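Endonuclease 8-like 3 (Homo sapiens, PDB 7JL5) belongs to the Nei-like protein family and here comprises two tandem GRF zinc fingers, each a small antiparallel sheet with one zinc ion bound by its loops. Local coordinates at residues A[11-16]-A[36-41]; A[31-36]-A[45-50]; A[56-61]-A[89-94]; A[64-69]-A[79-84]. One frame throughout, in Å; residues are numbered along the deposited sequence.

Contact 1: residues A[11-16]-A[36-41]; sequences SKHNRL and CPLPRE. With ZN (zinc ion), chain C.
Leu16 and Pro37 bring the two irregular loops closest, their CA atoms 6.6 Å apart, and the backbones run past each other without strand pairing. The two loops are joined by zinc coordination: His13 donates ND1 to the zinc ion at 2.3 Å and Cys36 donates SG at 2.4 Å, and that sulfur lies at the edge of the imidazole, near its plane. With SG anti to the backbone N (chi1 -171°), the Cys36 side chain reaches the metal.

Leu38 fits between two side chains of the facing loop, using a different methyl for each. CD1 sits over one face of the His13 ring, 3.7 Å from the ring centroid, in a CH-pi contact, while the CB of Lys12 lies over the other face. CD2 packs against the Arg15 side chain, 3.4 Å from CD, and also meets NH1. CG of Pro37 lies at the edge of the Arg15 guanidinium, near its plane, and that proline ring also lies beside the carbonyl O of Leu16.

Cys10 and Cys44 complete the zinc site. The contact lies at the surface, joining the loop that leads into strand 18-21 to the loop that leaves its sheet neighbour, strand 32-35.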
loop_
_atom_site.group_PDB
_atom_site.type_symbol
_atom_site.label_atom_id
_atom_site.label_comp_id
_atom_site.label_asym_id
_atom_site.label_seq_id
_atom_site.Cartn_x
_atom_site.Cartn_y
_atom_site.Cartn_z
ATOM N N SER A 11 -1.113 -18.092 -0.976
ATOM C CA SER A 11 -1.622 -19.348 -1.513
ATOM C C SER A 11 -1.347 -20.523 -0.581
ATOM O O SER A 11 -2.249 -21.321 -0.305
ATOM C CB SER A 11 -1.012 -19.605 -2.892
ATOM O OG SER A 11 0.318 -19.122 -2.953
ATOM N N LYS A 12 -0.109 -20.647 -0.096
ATOM C CA LYS A 12 0.216 -21.719 0.838
ATOM C C LYS A 12 -0.738 -21.708 2.026
ATOM O O LYS A 12 -1.359 -22.726 2.351
ATOM C CB LYS A 12 1.665 -21.580 1.307
ATOM N N HIS A 13 -0.861 -20.564 2.688
ATOM C CA HIS A 13 -1.851 -20.354 3.732
ATOM C C HIS A 13 -2.945 -19.458 3.172
ATOM O O HIS A 13 -2.661 -18.502 2.444
ATOM C CB HIS A 13 -1.227 -19.709 4.968
ATOM C CG HIS A 13 0.228 -20.015 5.139
ATOM N ND1 HIS A 13 1.197 -19.037 5.144
ATOM C CD2 HIS A 13 0.881 -21.192 5.301
ATOM C CE1 HIS A 13 2.385 -19.595 5.306
ATOM N NE2 HIS A 13 2.219 -20.902 5.404
ATOM N N ASN A 14 -4.196 -19.771 3.493
ATOM C CA ASN A 14 -5.321 -18.986 2.987
ATOM C C ASN A 14 -5.632 -17.834 3.946
ATOM O O ASN A 14 -6.733 -17.701 4.476
ATOM C CB ASN A 14 -6.532 -19.885 2.777
ATOM C CG ASN A 14 -7.580 -19.253 1.892
ATOM O OD1 ASN A 14 -8.693 -18.968 2.334
ATOM N ND2 ASN A 14 -7.231 -19.023 0.633
ATOM N N ARG A 15 -4.628 -16.981 4.153
ATOM C CA ARG A 15 -4.672 -15.951 5.182
ATOM C C ARG A 15 -4.505 -14.567 4.571
ATOM O O ARG A 15 -3.752 -14.385 3.608
ATOM C CB ARG A 15 -3.589 -16.206 6.238
ATOM C CG ARG A 15 -3.758 -17.539 6.957
ATOM C CD ARG A 15 -2.853 -17.653 8.174
ATOM N NE ARG A 15 -3.576 -17.418 9.423
ATOM C CZ ARG A 15 -3.649 -16.245 10.048
ATOM N NH1 ARG A 15 -3.042 -15.175 9.552
ATOM N NH2 ARG A 15 -4.332 -16.145 11.180
ATOM N N LEU A 16 -5.213 -13.594 5.145
ATOM C CA LEU A 16 -5.246 -12.246 4.593
ATOM C C LEU A 16 -3.877 -11.584 4.681
ATOM O O LEU A 16 -3.268 -11.522 5.753
ATOM C CB LEU A 16 -6.281 -11.398 5.329
ATOM C CG LEU A 16 -7.698 -11.391 4.755
ATOM C CD1 LEU A 16 -8.629 -10.623 5.678
ATOM C CD2 LEU A 16 -7.720 -10.790 3.360
ATOM N N CYS A 36 2.759 -12.173 3.085
ATOM C CA CYS A 36 2.211 -13.118 4.045
ATOM C C CYS A 36 2.054 -12.453 5.412
ATOM O O CYS A 36 2.914 -11.666 5.825
ATOM C CB CYS A 36 3.122 -14.344 4.154
ATOM S SG CYS A 36 2.456 -15.716 5.116
ATOM N N PRO A 37 0.971 -12.745 6.139
ATOM C CA PRO A 37 0.733 -12.080 7.427
ATOM C C PRO A 37 1.339 -12.760 8.646
ATOM O O PRO A 37 1.271 -12.184 9.739
ATOM C CB PRO A 37 -0.802 -12.098 7.524
ATOM C CG PRO A 37 -1.174 -13.390 6.851
ATOM C CD PRO A 37 -0.182 -13.563 5.714
ATOM N N LEU A 38 1.915 -13.946 8.502
ATOM C CA LEU A 38 2.415 -14.697 9.643
ATOM C C LEU A 38 3.744 -14.127 10.119
ATOM O O LEU A 38 4.344 -13.273 9.464
ATOM C CB LEU A 38 2.558 -16.168 9.263
ATOM C CG LEU A 38 1.307 -16.826 8.675
ATOM C CD1 LEU A 38 1.518 -18.322 8.494
ATOM C CD2 LEU A 38 0.094 -16.552 9.551
ATOM N N PRO A 39 4.229 -14.574 11.280
ATOM C CA PRO A 39 5.545 -14.126 11.747
ATOM C C PRO A 39 6.623 -14.401 10.711
ATOM O O PRO A 39 6.443 -15.188 9.779
ATOM C CB PRO A 39 5.770 -14.952 13.020
ATOM C CG PRO A 39 4.397 -15.286 13.494
ATOM C CD PRO A 39 3.570 -15.462 12.252
ATOM N N ARG A 40 7.768 -13.733 10.889
ATOM C CA ARG A 40 8.867 -13.876 9.938
ATOM C C ARG A 40 9.191 -15.338 9.666
ATOM O O ARG A 40 9.575 -15.692 8.545
ATOM C CB ARG A 40 10.106 -13.142 10.453
ATOM N N GLU A 41 9.046 -16.198 10.670
ATOM C CA GLU A 41 9.184 -17.634 10.485
ATOM C C GLU A 41 7.856 -18.220 10.021
ATOM O O GLU A 41 6.787 -17.773 10.445
ATOM C CB GLU A 41 9.635 -18.308 11.781
HETATM ZN ZN ZN C . 1.369 -17.320 3.674
#

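Contact 2: residues A[31-36]-A[45-50]; sequences RQFYAC and GFFEWA. With ZN (zinc ion), chain C.
Tyr34 and Glu48 form a hydrogen-bonded antiparallel pair, with Tyr34 N to Glu48 O at 2.8 Å and Glu48 N to Tyr34 O at 3.0 Å. A third backbone bond, nearly straight at 168°, runs from Ala50 N to Gln32 O over 3.2 Å. Between them lies the non-hydrogen-bonded pair Phe33–Trp49.

Flat groups pile up on the face that carries Phe33, Phe47 and Trp49. Arg31, extended from CG to NE, lays its guanidinium flat on the indole, planes 5° apart, with CZ 3.7 Å from the centroid of the five-membered ring in a cation-pi contact; its CD rests over the six-membered ring. Phe47 puts CE1 over the opposite face of the indole, so that Trp49 is held between a cation and a ring edge. The same Phe47 ring offers one of its own faces to Phe33 in an offset stack, centroids 4.4 Å apart. Phe33 is placed for this by a chi1 of 63°, which sets CG between backbone N and carbonyl carbon.

Beside Tyr34, CB of Ala50 sits over one face of the phenol ring in a CH-pi contact, 4.0 Å from the centroid.

Arg31 also forms a salt bridge with Asp51, which would fix the guanidinium's rotation on the indole and partly offset its charge; the hairpin of strands 32-35 and 47-49 in the first GRF finger thus combines backbone bonding with an aromatic layer probably steadied by electrostatics.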
loop_
_atom_site.group_PDB
_atom_site.type_symbol
_atom_site.label_atom_id
_atom_site.label_comp_id
_atom_site.label_asym_id
_atom_site.label_seq_id
_atom_site.Cartn_x
_atom_site.Cartn_y
_atom_site.Cartn_z
ATOM N N ARG A 31 6.994 1.742 -2.477
ATOM C CA ARG A 31 5.936 1.015 -3.165
ATOM C C ARG A 31 5.378 -0.072 -2.255
ATOM O O ARG A 31 6.133 -0.834 -1.642
ATOM C CB ARG A 31 6.456 0.405 -4.464
ATOM C CG ARG A 31 5.348 -0.146 -5.351
ATOM C CD ARG A 31 5.881 -0.671 -6.674
ATOM N NE ARG A 31 4.809 -1.184 -7.524
ATOM C CZ ARG A 31 5.005 -1.892 -8.633
ATOM N NH1 ARG A 31 6.237 -2.178 -9.030
ATOM N NH2 ARG A 31 3.968 -2.318 -9.341
ATOM N N GLN A 32 4.056 -0.146 -2.176
ATOM C CA GLN A 32 3.380 -1.056 -1.264
ATOM C C GLN A 32 3.113 -2.393 -1.941
ATOM O O GLN A 32 2.883 -2.468 -3.152
ATOM C CB GLN A 32 2.065 -0.440 -0.784
ATOM C CG GLN A 32 2.186 1.017 -0.365
ATOM C CD GLN A 32 0.838 1.675 -0.141
ATOM O OE1 GLN A 32 0.030 1.793 -1.062
ATOM N NE2 GLN A 32 0.589 2.105 1.089
ATOM N N PHE A 33 3.142 -3.456 -1.141
ATOM C CA PHE A 33 2.929 -4.800 -1.656
ATOM C C PHE A 33 2.291 -5.671 -0.585
ATOM O O PHE A 33 2.604 -5.544 0.601
ATOM C CB PHE A 33 4.246 -5.429 -2.129
ATOM C CG PHE A 33 5.252 -5.625 -1.031
ATOM C CD1 PHE A 33 6.103 -4.596 -0.662
ATOM C CD2 PHE A 33 5.346 -6.836 -0.367
ATOM C CE1 PHE A 33 7.027 -4.773 0.348
ATOM C CE2 PHE A 33 6.270 -7.019 0.646
ATOM C CZ PHE A 33 7.111 -5.986 1.004
ATOM N N TYR A 34 1.394 -6.553 -1.017
ATOM C CA TYR A 34 0.807 -7.545 -0.134
ATOM C C TYR A 34 1.774 -8.700 0.079
ATOM O O TYR A 34 2.383 -9.209 -0.874
ATOM C CB TYR A 34 -0.504 -8.071 -0.712
ATOM C CG TYR A 34 -1.580 -7.024 -0.822
ATOM C CD1 TYR A 34 -2.043 -6.358 0.304
ATOM C CD2 TYR A 34 -2.141 -6.704 -2.050
ATOM C CE1 TYR A 34 -3.030 -5.399 0.211
ATOM C CE2 TYR A 34 -3.131 -5.747 -2.154
ATOM C CZ TYR A 34 -3.571 -5.097 -1.020
ATOM O OH TYR A 34 -4.556 -4.141 -1.115
ATOM N N ALA A 35 1.894 -9.113 1.341
ATOM C CA ALA A 35 2.804 -10.172 1.745
ATOM C C ALA A 35 2.133 -11.035 2.804
ATOM O O ALA A 35 1.090 -10.679 3.363
ATOM C CB ALA A 35 4.124 -9.602 2.280
ATOM N N CYS A 36 2.759 -12.173 3.085
ATOM C CA CYS A 36 2.211 -13.118 4.045
ATOM C C CYS A 36 2.054 -12.453 5.412
ATOM O O CYS A 36 2.914 -11.666 5.825
ATOM C CB CYS A 36 3.122 -14.344 4.154
ATOM S SG CYS A 36 2.456 -15.716 5.116
ATOM N N GLY A 45 6.695 -17.096 0.868
ATOM C CA GLY A 45 7.346 -16.094 0.051
ATOM C C GLY A 45 6.384 -15.286 -0.794
ATOM O O GLY A 45 6.780 -14.724 -1.820
ATOM N N PHE A 46 5.122 -15.216 -0.375
ATOM C CA PHE A 46 4.124 -14.498 -1.153
ATOM C C PHE A 46 4.544 -13.045 -1.339
ATOM O O PHE A 46 5.157 -12.432 -0.463
ATOM C CB PHE A 46 2.759 -14.559 -0.467
ATOM C CG PHE A 46 1.620 -14.134 -1.350
ATOM C CD1 PHE A 46 1.053 -15.027 -2.244
ATOM C CD2 PHE A 46 1.118 -12.844 -1.290
ATOM C CE1 PHE A 46 0.005 -14.643 -3.060
ATOM C CE2 PHE A 46 0.070 -12.455 -2.106
ATOM C CZ PHE A 46 -0.487 -13.357 -2.991
ATOM N N PHE A 47 4.210 -12.495 -2.503
ATOM C CA PHE A 47 4.561 -11.114 -2.825
ATOM C C PHE A 47 3.704 -10.676 -3.999
ATOM O O PHE A 47 3.812 -11.257 -5.085
ATOM C CB PHE A 47 6.048 -10.992 -3.161
ATOM C CG PHE A 47 6.502 -9.581 -3.401
ATOM C CD1 PHE A 47 6.244 -8.951 -4.606
ATOM C CD2 PHE A 47 7.192 -8.886 -2.424
ATOM C CE1 PHE A 47 6.658 -7.654 -4.828
ATOM C CE2 PHE A 47 7.611 -7.588 -2.643
ATOM C CZ PHE A 47 7.343 -6.972 -3.847
ATOM N N GLU A 48 2.862 -9.664 -3.795
ATOM C CA GLU A 48 2.022 -9.160 -4.880
ATOM C C GLU A 48 1.939 -7.644 -4.795
ATOM O O GLU A 48 1.454 -7.106 -3.799
ATOM C CB GLU A 48 0.619 -9.772 -4.821
ATOM C CG GLU A 48 -0.054 -9.912 -6.177
ATOM C CD GLU A 48 0.545 -11.032 -7.010
ATOM O OE1 GLU A 48 1.211 -11.917 -6.431
ATOM O OE2 GLU A 48 0.349 -11.028 -8.243
ATOM N N TRP A 49 2.395 -6.957 -5.838
ATOM C CA TRP A 49 2.321 -5.501 -5.847
ATOM C C TRP A 49 0.880 -5.047 -5.649
ATOM O O TRP A 49 -0.035 -5.520 -6.330
ATOM C CB TRP A 49 2.884 -4.949 -7.152
ATOM C CG TRP A 49 4.362 -5.140 -7.267
ATOM C CD1 TRP A 49 5.021 -5.883 -8.199
ATOM C CD2 TRP A 49 5.367 -4.588 -6.408
ATOM N NE1 TRP A 49 6.376 -5.823 -7.979
ATOM C CE2 TRP A 49 6.614 -5.034 -6.885
ATOM C CE3 TRP A 49 5.333 -3.758 -5.283
ATOM C CZ2 TRP A 49 7.816 -4.681 -6.277
ATOM C CZ3 TRP A 49 6.528 -3.407 -4.682
ATOM C CH2 TRP A 49 7.752 -3.866 -5.181
ATOM N N ALA A 50 0.683 -4.123 -4.708
ATOM C CA ALA A 50 -0.664 -3.721 -4.328
ATOM C C ALA A 50 -1.239 -2.653 -5.249
ATOM O O ALA A 50 -2.461 -2.593 -5.425
ATOM C CB ALA A 50 -0.669 -3.206 -2.886
HETATM ZN ZN ZN C . 1.369 -17.320 3.674
#

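Contact 3: residues A[56-61]-A[89-94]; sequences FCNHGK and QCNFFQ. With ZN (zinc ion), chain D.
Cys57 and Cys90 both set SG between the backbone N and the carbonyl carbon, with chi1 of 76° and 71°, and these matching torsions turn the two sulfurs onto one zinc ion. Each sulfur lies 2.4 Å from the metal, and ND1 of His59 binds it at 2.2 Å. A type I turn from Cys57 to Gly60 brings His59 round to the same side as Cys57, and the edge of its imidazole meets the backbone N of Cys90.

Backbone N-H groups also point at both sulfurs. Cys57 SG accepts from His59 N, and Cys90 SG accepts from Phe92 N at 3.5 Å within its own segment and, weakly, from Asn58 N at 3.4 Å across the contact. Such donors would be expected to draw off some of the negative charge on the thiolates.

Phe92 packs over the Cys57 backbone. Its CG is anti to the backbone N (chi1 174°), and one ring face receives CA of Cys57, 4.0 Å from the centroid, together with the carbonyl O of Phe56. Beyond the contact the ring also packs on Pro55 and Phe80.

Cys82 supplies the fourth ligand, completing the three-cysteine, one-histidine site of a GRF zinc finger.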
loop_
_atom_site.group_PDB
_atom_site.type_symbol
_atom_site.label_atom_id
_atom_site.label_comp_id
_atom_site.label_asym_id
_atom_site.label_seq_id
_atom_site.Cartn_x
_atom_site.Cartn_y
_atom_site.Cartn_z
ATOM N N PHE A 56 -4.503 6.942 -10.280
ATOM C CA PHE A 56 -3.353 7.758 -10.640
ATOM C C PHE A 56 -3.535 9.156 -10.064
ATOM O O PHE A 56 -4.613 9.748 -10.191
ATOM C CB PHE A 56 -3.187 7.835 -12.159
ATOM C CG PHE A 56 -2.879 6.517 -12.805
ATOM C CD1 PHE A 56 -1.568 6.089 -12.948
ATOM C CD2 PHE A 56 -3.897 5.705 -13.274
ATOM C CE1 PHE A 56 -1.282 4.877 -13.542
ATOM C CE2 PHE A 56 -3.616 4.491 -13.869
ATOM C CZ PHE A 56 -2.306 4.078 -14.005
ATOM N N CYS A 57 -2.490 9.677 -9.427
ATOM C CA CYS A 57 -2.534 11.044 -8.933
ATOM C C CYS A 57 -2.410 12.012 -10.109
ATOM O O CYS A 57 -2.291 11.615 -11.273
ATOM C CB CYS A 57 -1.435 11.278 -7.900
ATOM S SG CYS A 57 0.227 11.481 -8.576
ATOM N N ASN A 58 -2.436 13.307 -9.802
ATOM C CA ASN A 58 -2.432 14.314 -10.856
ATOM C C ASN A 58 -1.087 14.434 -11.559
ATOM O O ASN A 58 -1.012 15.106 -12.594
ATOM C CB ASN A 58 -2.852 15.661 -10.274
ATOM C CG ASN A 58 -4.304 15.673 -9.838
ATOM O OD1 ASN A 58 -4.615 15.924 -8.675
ATOM N ND2 ASN A 58 -5.203 15.387 -10.774
ATOM N N HIS A 59 -0.035 13.806 -11.036
ATOM C CA HIS A 59 1.232 13.738 -11.751
ATOM C C HIS A 59 1.234 12.674 -12.841
ATOM O O HIS A 59 2.156 12.653 -13.665
ATOM C CB HIS A 59 2.385 13.437 -10.791
ATOM C CG HIS A 59 2.829 14.610 -9.976
ATOM N ND1 HIS A 59 2.563 14.723 -8.629
ATOM C CD2 HIS A 59 3.541 15.712 -10.313
ATOM C CE1 HIS A 59 3.085 15.848 -8.172
ATOM N NE2 HIS A 59 3.680 16.468 -9.175
ATOM N N GLY A 60 0.238 11.794 -12.861
ATOM C CA GLY A 60 0.274 10.622 -13.704
ATOM C C GLY A 60 0.906 9.409 -13.061
ATOM O O GLY A 60 1.096 8.395 -13.743
ATOM N N LYS A 61 1.229 9.479 -11.773
ATOM C CA LYS A 61 1.888 8.401 -11.053
ATOM C C LYS A 61 0.880 7.629 -10.209
ATOM O O LYS A 61 -0.168 8.152 -9.826
ATOM C CB LYS A 61 3.001 8.957 -10.161
ATOM C CG LYS A 61 4.131 9.607 -10.944
ATOM C CD LYS A 61 5.113 10.344 -10.046
ATOM C CE LYS A 61 6.392 10.670 -10.809
ATOM N NZ LYS A 61 7.181 11.767 -10.183
ATOM N N GLN A 89 4.080 16.904 -3.269
ATOM C CA GLN A 89 2.828 16.207 -3.534
ATOM C C GLN A 89 1.896 17.070 -4.374
ATOM O O GLN A 89 1.822 18.289 -4.195
ATOM C CB GLN A 89 2.132 15.842 -2.221
ATOM C CG GLN A 89 2.568 14.532 -1.603
ATOM C CD GLN A 89 1.651 14.102 -0.474
ATOM O OE1 GLN A 89 1.800 14.542 0.666
ATOM N NE2 GLN A 89 0.687 13.246 -0.791
ATOM N N CYS A 90 1.176 16.430 -5.292
ATOM C CA CYS A 90 0.057 17.083 -5.955
ATOM C C CYS A 90 -1.119 17.098 -4.978
ATOM O O CYS A 90 -0.980 16.755 -3.800
ATOM C CB CYS A 90 -0.287 16.384 -7.267
ATOM S SG CYS A 90 -1.055 14.761 -7.097
ATOM N N ASN A 91 -2.301 17.475 -5.457
ATOM C CA ASN A 91 -3.466 17.644 -4.602
ATOM C C ASN A 91 -4.454 16.488 -4.708
ATOM O O ASN A 91 -5.588 16.612 -4.235
ATOM C CB ASN A 91 -4.166 18.963 -4.936
ATOM C CG ASN A 91 -4.773 18.965 -6.326
ATOM O OD1 ASN A 91 -4.060 18.942 -7.329
ATOM N ND2 ASN A 91 -6.099 19.000 -6.390
ATOM N N PHE A 92 -4.047 15.367 -5.297
ATOM C CA PHE A 92 -4.961 14.253 -5.511
ATOM C C PHE A 92 -5.362 13.614 -4.187
ATOM O O PHE A 92 -4.520 13.363 -3.320
ATOM C CB PHE A 92 -4.309 13.212 -6.427
ATOM C CG PHE A 92 -5.116 11.952 -6.590
ATOM C CD1 PHE A 92 -6.218 11.921 -7.426
ATOM C CD2 PHE A 92 -4.762 10.795 -5.916
ATOM C CE1 PHE A 92 -6.960 10.764 -7.580
ATOM C CE2 PHE A 92 -5.500 9.635 -6.065
ATOM C CZ PHE A 92 -6.600 9.620 -6.899
ATOM N N PHE A 93 -6.661 13.359 -4.034
ATOM C CA PHE A 93 -7.186 12.593 -2.913
ATOM C C PHE A 93 -8.406 11.822 -3.399
ATOM O O PHE A 93 -9.183 12.332 -4.212
ATOM C CB PHE A 93 -7.573 13.484 -1.728
ATOM C CG PHE A 93 -8.279 12.744 -0.628
ATOM C CD1 PHE A 93 -7.566 12.184 0.418
ATOM C CD2 PHE A 93 -9.656 12.596 -0.647
ATOM C CE1 PHE A 93 -8.213 11.500 1.426
ATOM C CE2 PHE A 93 -10.305 11.911 0.355
ATOM C CZ PHE A 93 -9.584 11.363 1.394
ATOM N N GLN A 94 -8.576 10.604 -2.889
ATOM C CA GLN A 94 -9.689 9.759 -3.304
ATOM C C GLN A 94 -9.931 8.688 -2.253
ATOM O O GLN A 94 -8.997 7.980 -1.861
ATOM C CB GLN A 94 -9.402 9.115 -4.666
ATOM C CG GLN A 94 -10.519 8.228 -5.183
ATOM C CD GLN A 94 -10.247 7.708 -6.581
ATOM O OE1 GLN A 94 -10.080 8.483 -7.523
ATOM N NE2 GLN A 94 -10.197 6.389 -6.721
HETATM ZN ZN ZN D . 0.972 13.520 -7.660
#

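Contact 4: residues A[64-69]-A[79-84]; sequences TMKTVL and FFVCPL. With ZN (zinc ion), chain D.
Thr64 and Val81 form one hydrogen-bonded antiparallel pair and Lys66 and Phe79 the next. Four backbone bonds, each of 2.9 Å, join them: Thr64 N to Val81 O, Val81 N to Thr64 O, Lys66 N to Phe79 O and Phe79 N to Lys66 O. Between the two pairs stands the non-hydrogen-bonded pair Met65–Phe80, where CA of Met65 approaches the carbonyl O of Phe79, and CA of Phe80 that of Thr64, both at 3.3 Å.

Side chains pack on both faces. Lys66 lays CB over one face of the Phe79 ring, 3.8 Å from its centroid, then bends at chi2 (-73°) and carries CE along to CG2 of Val81. Val68 adds CG2 at the edge of the same phenyl ring, 3.8 Å from CE1. On the other face of the sheet the CE methyl of Met65 touches CZ of Phe80, and Phe54 packs on both residues.

A separate close packing contact lies at the zinc end, where OG1 of Thr64 rests against CB of Pro83.

Metal binding comes from Cys82, whose SG meets zinc at 2.3 Å just past the end of strand 78-81. A beta hairpin whose second strand runs straight into a zinc-binding cysteine suits the zinc-ribbon-like architecture of the GRF finger.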
loop_
_atom_site.group_PDB
_atom_site.type_symbol
_atom_site.label_atom_id
_atom_site.label_comp_id
_atom_site.label_asym_id
_atom_site.label_seq_id
_atom_site.Cartn_x
_atom_site.Cartn_y
_atom_site.Cartn_z
ATOM N N THR A 64 -0.577 6.334 -3.577
ATOM C CA THR A 64 -0.265 5.522 -2.411
ATOM C C THR A 64 -1.476 5.467 -1.491
ATOM O O THR A 64 -2.216 6.452 -1.366
ATOM C CB THR A 64 0.943 6.082 -1.653
ATOM O OG1 THR A 64 2.140 5.814 -2.394
ATOM C CG2 THR A 64 1.057 5.456 -0.270
ATOM N N MET A 65 -1.670 4.319 -0.848
ATOM C CA MET A 65 -2.822 4.078 0.009
ATOM C C MET A 65 -2.464 4.373 1.459
ATOM O O MET A 65 -1.412 3.948 1.948
ATOM C CB MET A 65 -3.307 2.632 -0.127
ATOM C CG MET A 65 -4.605 2.343 0.620
ATOM S SD MET A 65 -4.983 0.584 0.770
ATOM C CE MET A 65 -6.132 0.354 -0.585
ATOM N N LYS A 66 -3.353 5.098 2.138
ATOM C CA LYS A 66 -3.222 5.406 3.552
ATOM C C LYS A 66 -4.485 4.963 4.280
ATOM O O LYS A 66 -5.535 4.746 3.666
ATOM C CB LYS A 66 -3.011 6.907 3.798
ATOM C CG LYS A 66 -1.993 7.576 2.897
ATOM C CD LYS A 66 -0.576 7.186 3.262
ATOM C CE LYS A 66 0.420 8.126 2.610
ATOM N NZ LYS A 66 1.823 7.711 2.866
ATOM N N THR A 67 -4.377 4.857 5.600
ATOM C CA THR A 67 -5.505 4.540 6.460
ATOM C C THR A 67 -5.684 5.635 7.504
ATOM O O THR A 67 -4.746 6.365 7.839
ATOM C CB THR A 67 -5.321 3.182 7.153
ATOM O OG1 THR A 67 -4.100 3.182 7.902
ATOM C CG2 THR A 67 -5.279 2.062 6.127
ATOM N N VAL A 68 -6.907 5.742 8.014
ATOM C CA VAL A 68 -7.238 6.753 9.011
ATOM C C VAL A 68 -6.795 6.269 10.385
ATOM O O VAL A 68 -7.154 5.166 10.815
ATOM C CB VAL A 68 -8.742 7.065 8.989
ATOM C CG1 VAL A 68 -9.092 8.066 10.082
ATOM C CG2 VAL A 68 -9.155 7.588 7.620
ATOM N N LEU A 69 -6.018 7.095 11.078
ATOM C CA LEU A 69 -5.531 6.760 12.412
ATOM C C LEU A 69 -6.035 7.760 13.450
ATOM O O LEU A 69 -7.145 7.629 13.968
ATOM C CB LEU A 69 -4.001 6.712 12.430
ATOM C CG LEU A 69 -3.329 5.671 11.531
ATOM C CD1 LEU A 69 -1.825 5.632 11.778
ATOM C CD2 LEU A 69 -3.949 4.295 11.733
ATOM N N PHE A 79 -7.668 5.611 1.875
ATOM C CA PHE A 79 -7.724 6.644 0.849
ATOM C C PHE A 79 -6.423 6.637 0.060
ATOM O O PHE A 79 -5.473 5.930 0.395
ATOM C CB PHE A 79 -8.014 8.032 1.445
ATOM C CG PHE A 79 -7.120 8.417 2.594
ATOM C CD1 PHE A 79 -7.393 7.981 3.881
ATOM C CD2 PHE A 79 -6.030 9.248 2.394
ATOM C CE1 PHE A 79 -6.584 8.347 4.941
ATOM C CE2 PHE A 79 -5.220 9.621 3.453
ATOM C CZ PHE A 79 -5.497 9.169 4.727
ATOM N N PHE A 80 -6.395 7.424 -1.013
ATOM C CA PHE A 80 -5.263 7.470 -1.928
ATOM C C PHE A 80 -4.729 8.892 -2.030
ATOM O O PHE A 80 -5.501 9.856 -2.054
ATOM C CB PHE A 80 -5.657 6.954 -3.317
ATOM C CG PHE A 80 -6.087 5.515 -3.328
ATOM C CD1 PHE A 80 -5.149 4.499 -3.268
ATOM C CD2 PHE A 80 -7.429 5.177 -3.396
ATOM C CE1 PHE A 80 -5.541 3.175 -3.276
ATOM C CE2 PHE A 80 -7.827 3.855 -3.405
ATOM C CZ PHE A 80 -6.881 2.853 -3.344
ATOM N N VAL A 81 -3.401 9.017 -2.090
ATOM C CA VAL A 81 -2.735 10.312 -2.146
ATOM C C VAL A 81 -1.547 10.232 -3.097
ATOM O O VAL A 81 -1.153 9.158 -3.553
ATOM C CB VAL A 81 -2.262 10.785 -0.753
ATOM C CG1 VAL A 81 -3.448 11.008 0.167
ATOM C CG2 VAL A 81 -1.297 9.772 -0.152
ATOM N N CYS A 82 -0.978 11.397 -3.392
ATOM C CA CYS A 82 0.232 11.467 -4.199
ATOM C C CYS A 82 1.479 10.929 -3.493
ATOM O O CYS A 82 1.717 11.254 -2.328
ATOM C CB CYS A 82 0.557 12.923 -4.521
ATOM S SG CYS A 82 1.955 13.174 -5.625
ATOM N N PRO A 83 2.226 10.016 -4.145
ATOM C CA PRO A 83 3.345 9.371 -3.442
ATOM C C PRO A 83 4.711 10.038 -3.430
ATOM O O PRO A 83 5.727 9.333 -3.435
ATOM C CB PRO A 83 3.411 8.058 -4.235
ATOM C CG PRO A 83 3.228 8.547 -5.660
ATOM C CD PRO A 83 2.194 9.676 -5.562
ATOM N N LEU A 84 4.778 11.368 -3.396
ATOM C CA LEU A 84 6.031 12.054 -3.678
ATOM C C LEU A 84 6.654 12.781 -2.494
ATOM O O LEU A 84 7.800 13.230 -2.606
ATOM C CB LEU A 84 5.835 13.065 -4.819
ATOM C CG LEU A 84 5.818 12.508 -6.241
ATOM C CD1 LEU A 84 5.866 13.651 -7.244
ATOM C CD2 LEU A 84 6.969 11.546 -6.474
HETATM ZN ZN ZN D . 0.972 13.520 -7.660
#

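Overall arrangement
Contacts 1 and 2 belong to the first GRF finger and contacts 3 and 4 to the second, with contacts 1 and 3 about 32 Å apart between centres. In each finger one contact gathers loops round a zinc ion and the other pairs two sheet strands, so metal ligation dominates in contacts 1 and 3 and backbone hydrogen bonding in contacts 2 and 4. Each pair shares a zinc ion; contacts 1 and 2 also share Cys36, and contacts 3 and 4 are also joined by the strand bond between Gln94 and Phe80. Contact 2 is partly buried and the others lie at the surface. The fingers touch where Gln32 of contact 2 hydrogen-bonds the carbonyl of Met65 in contact 4.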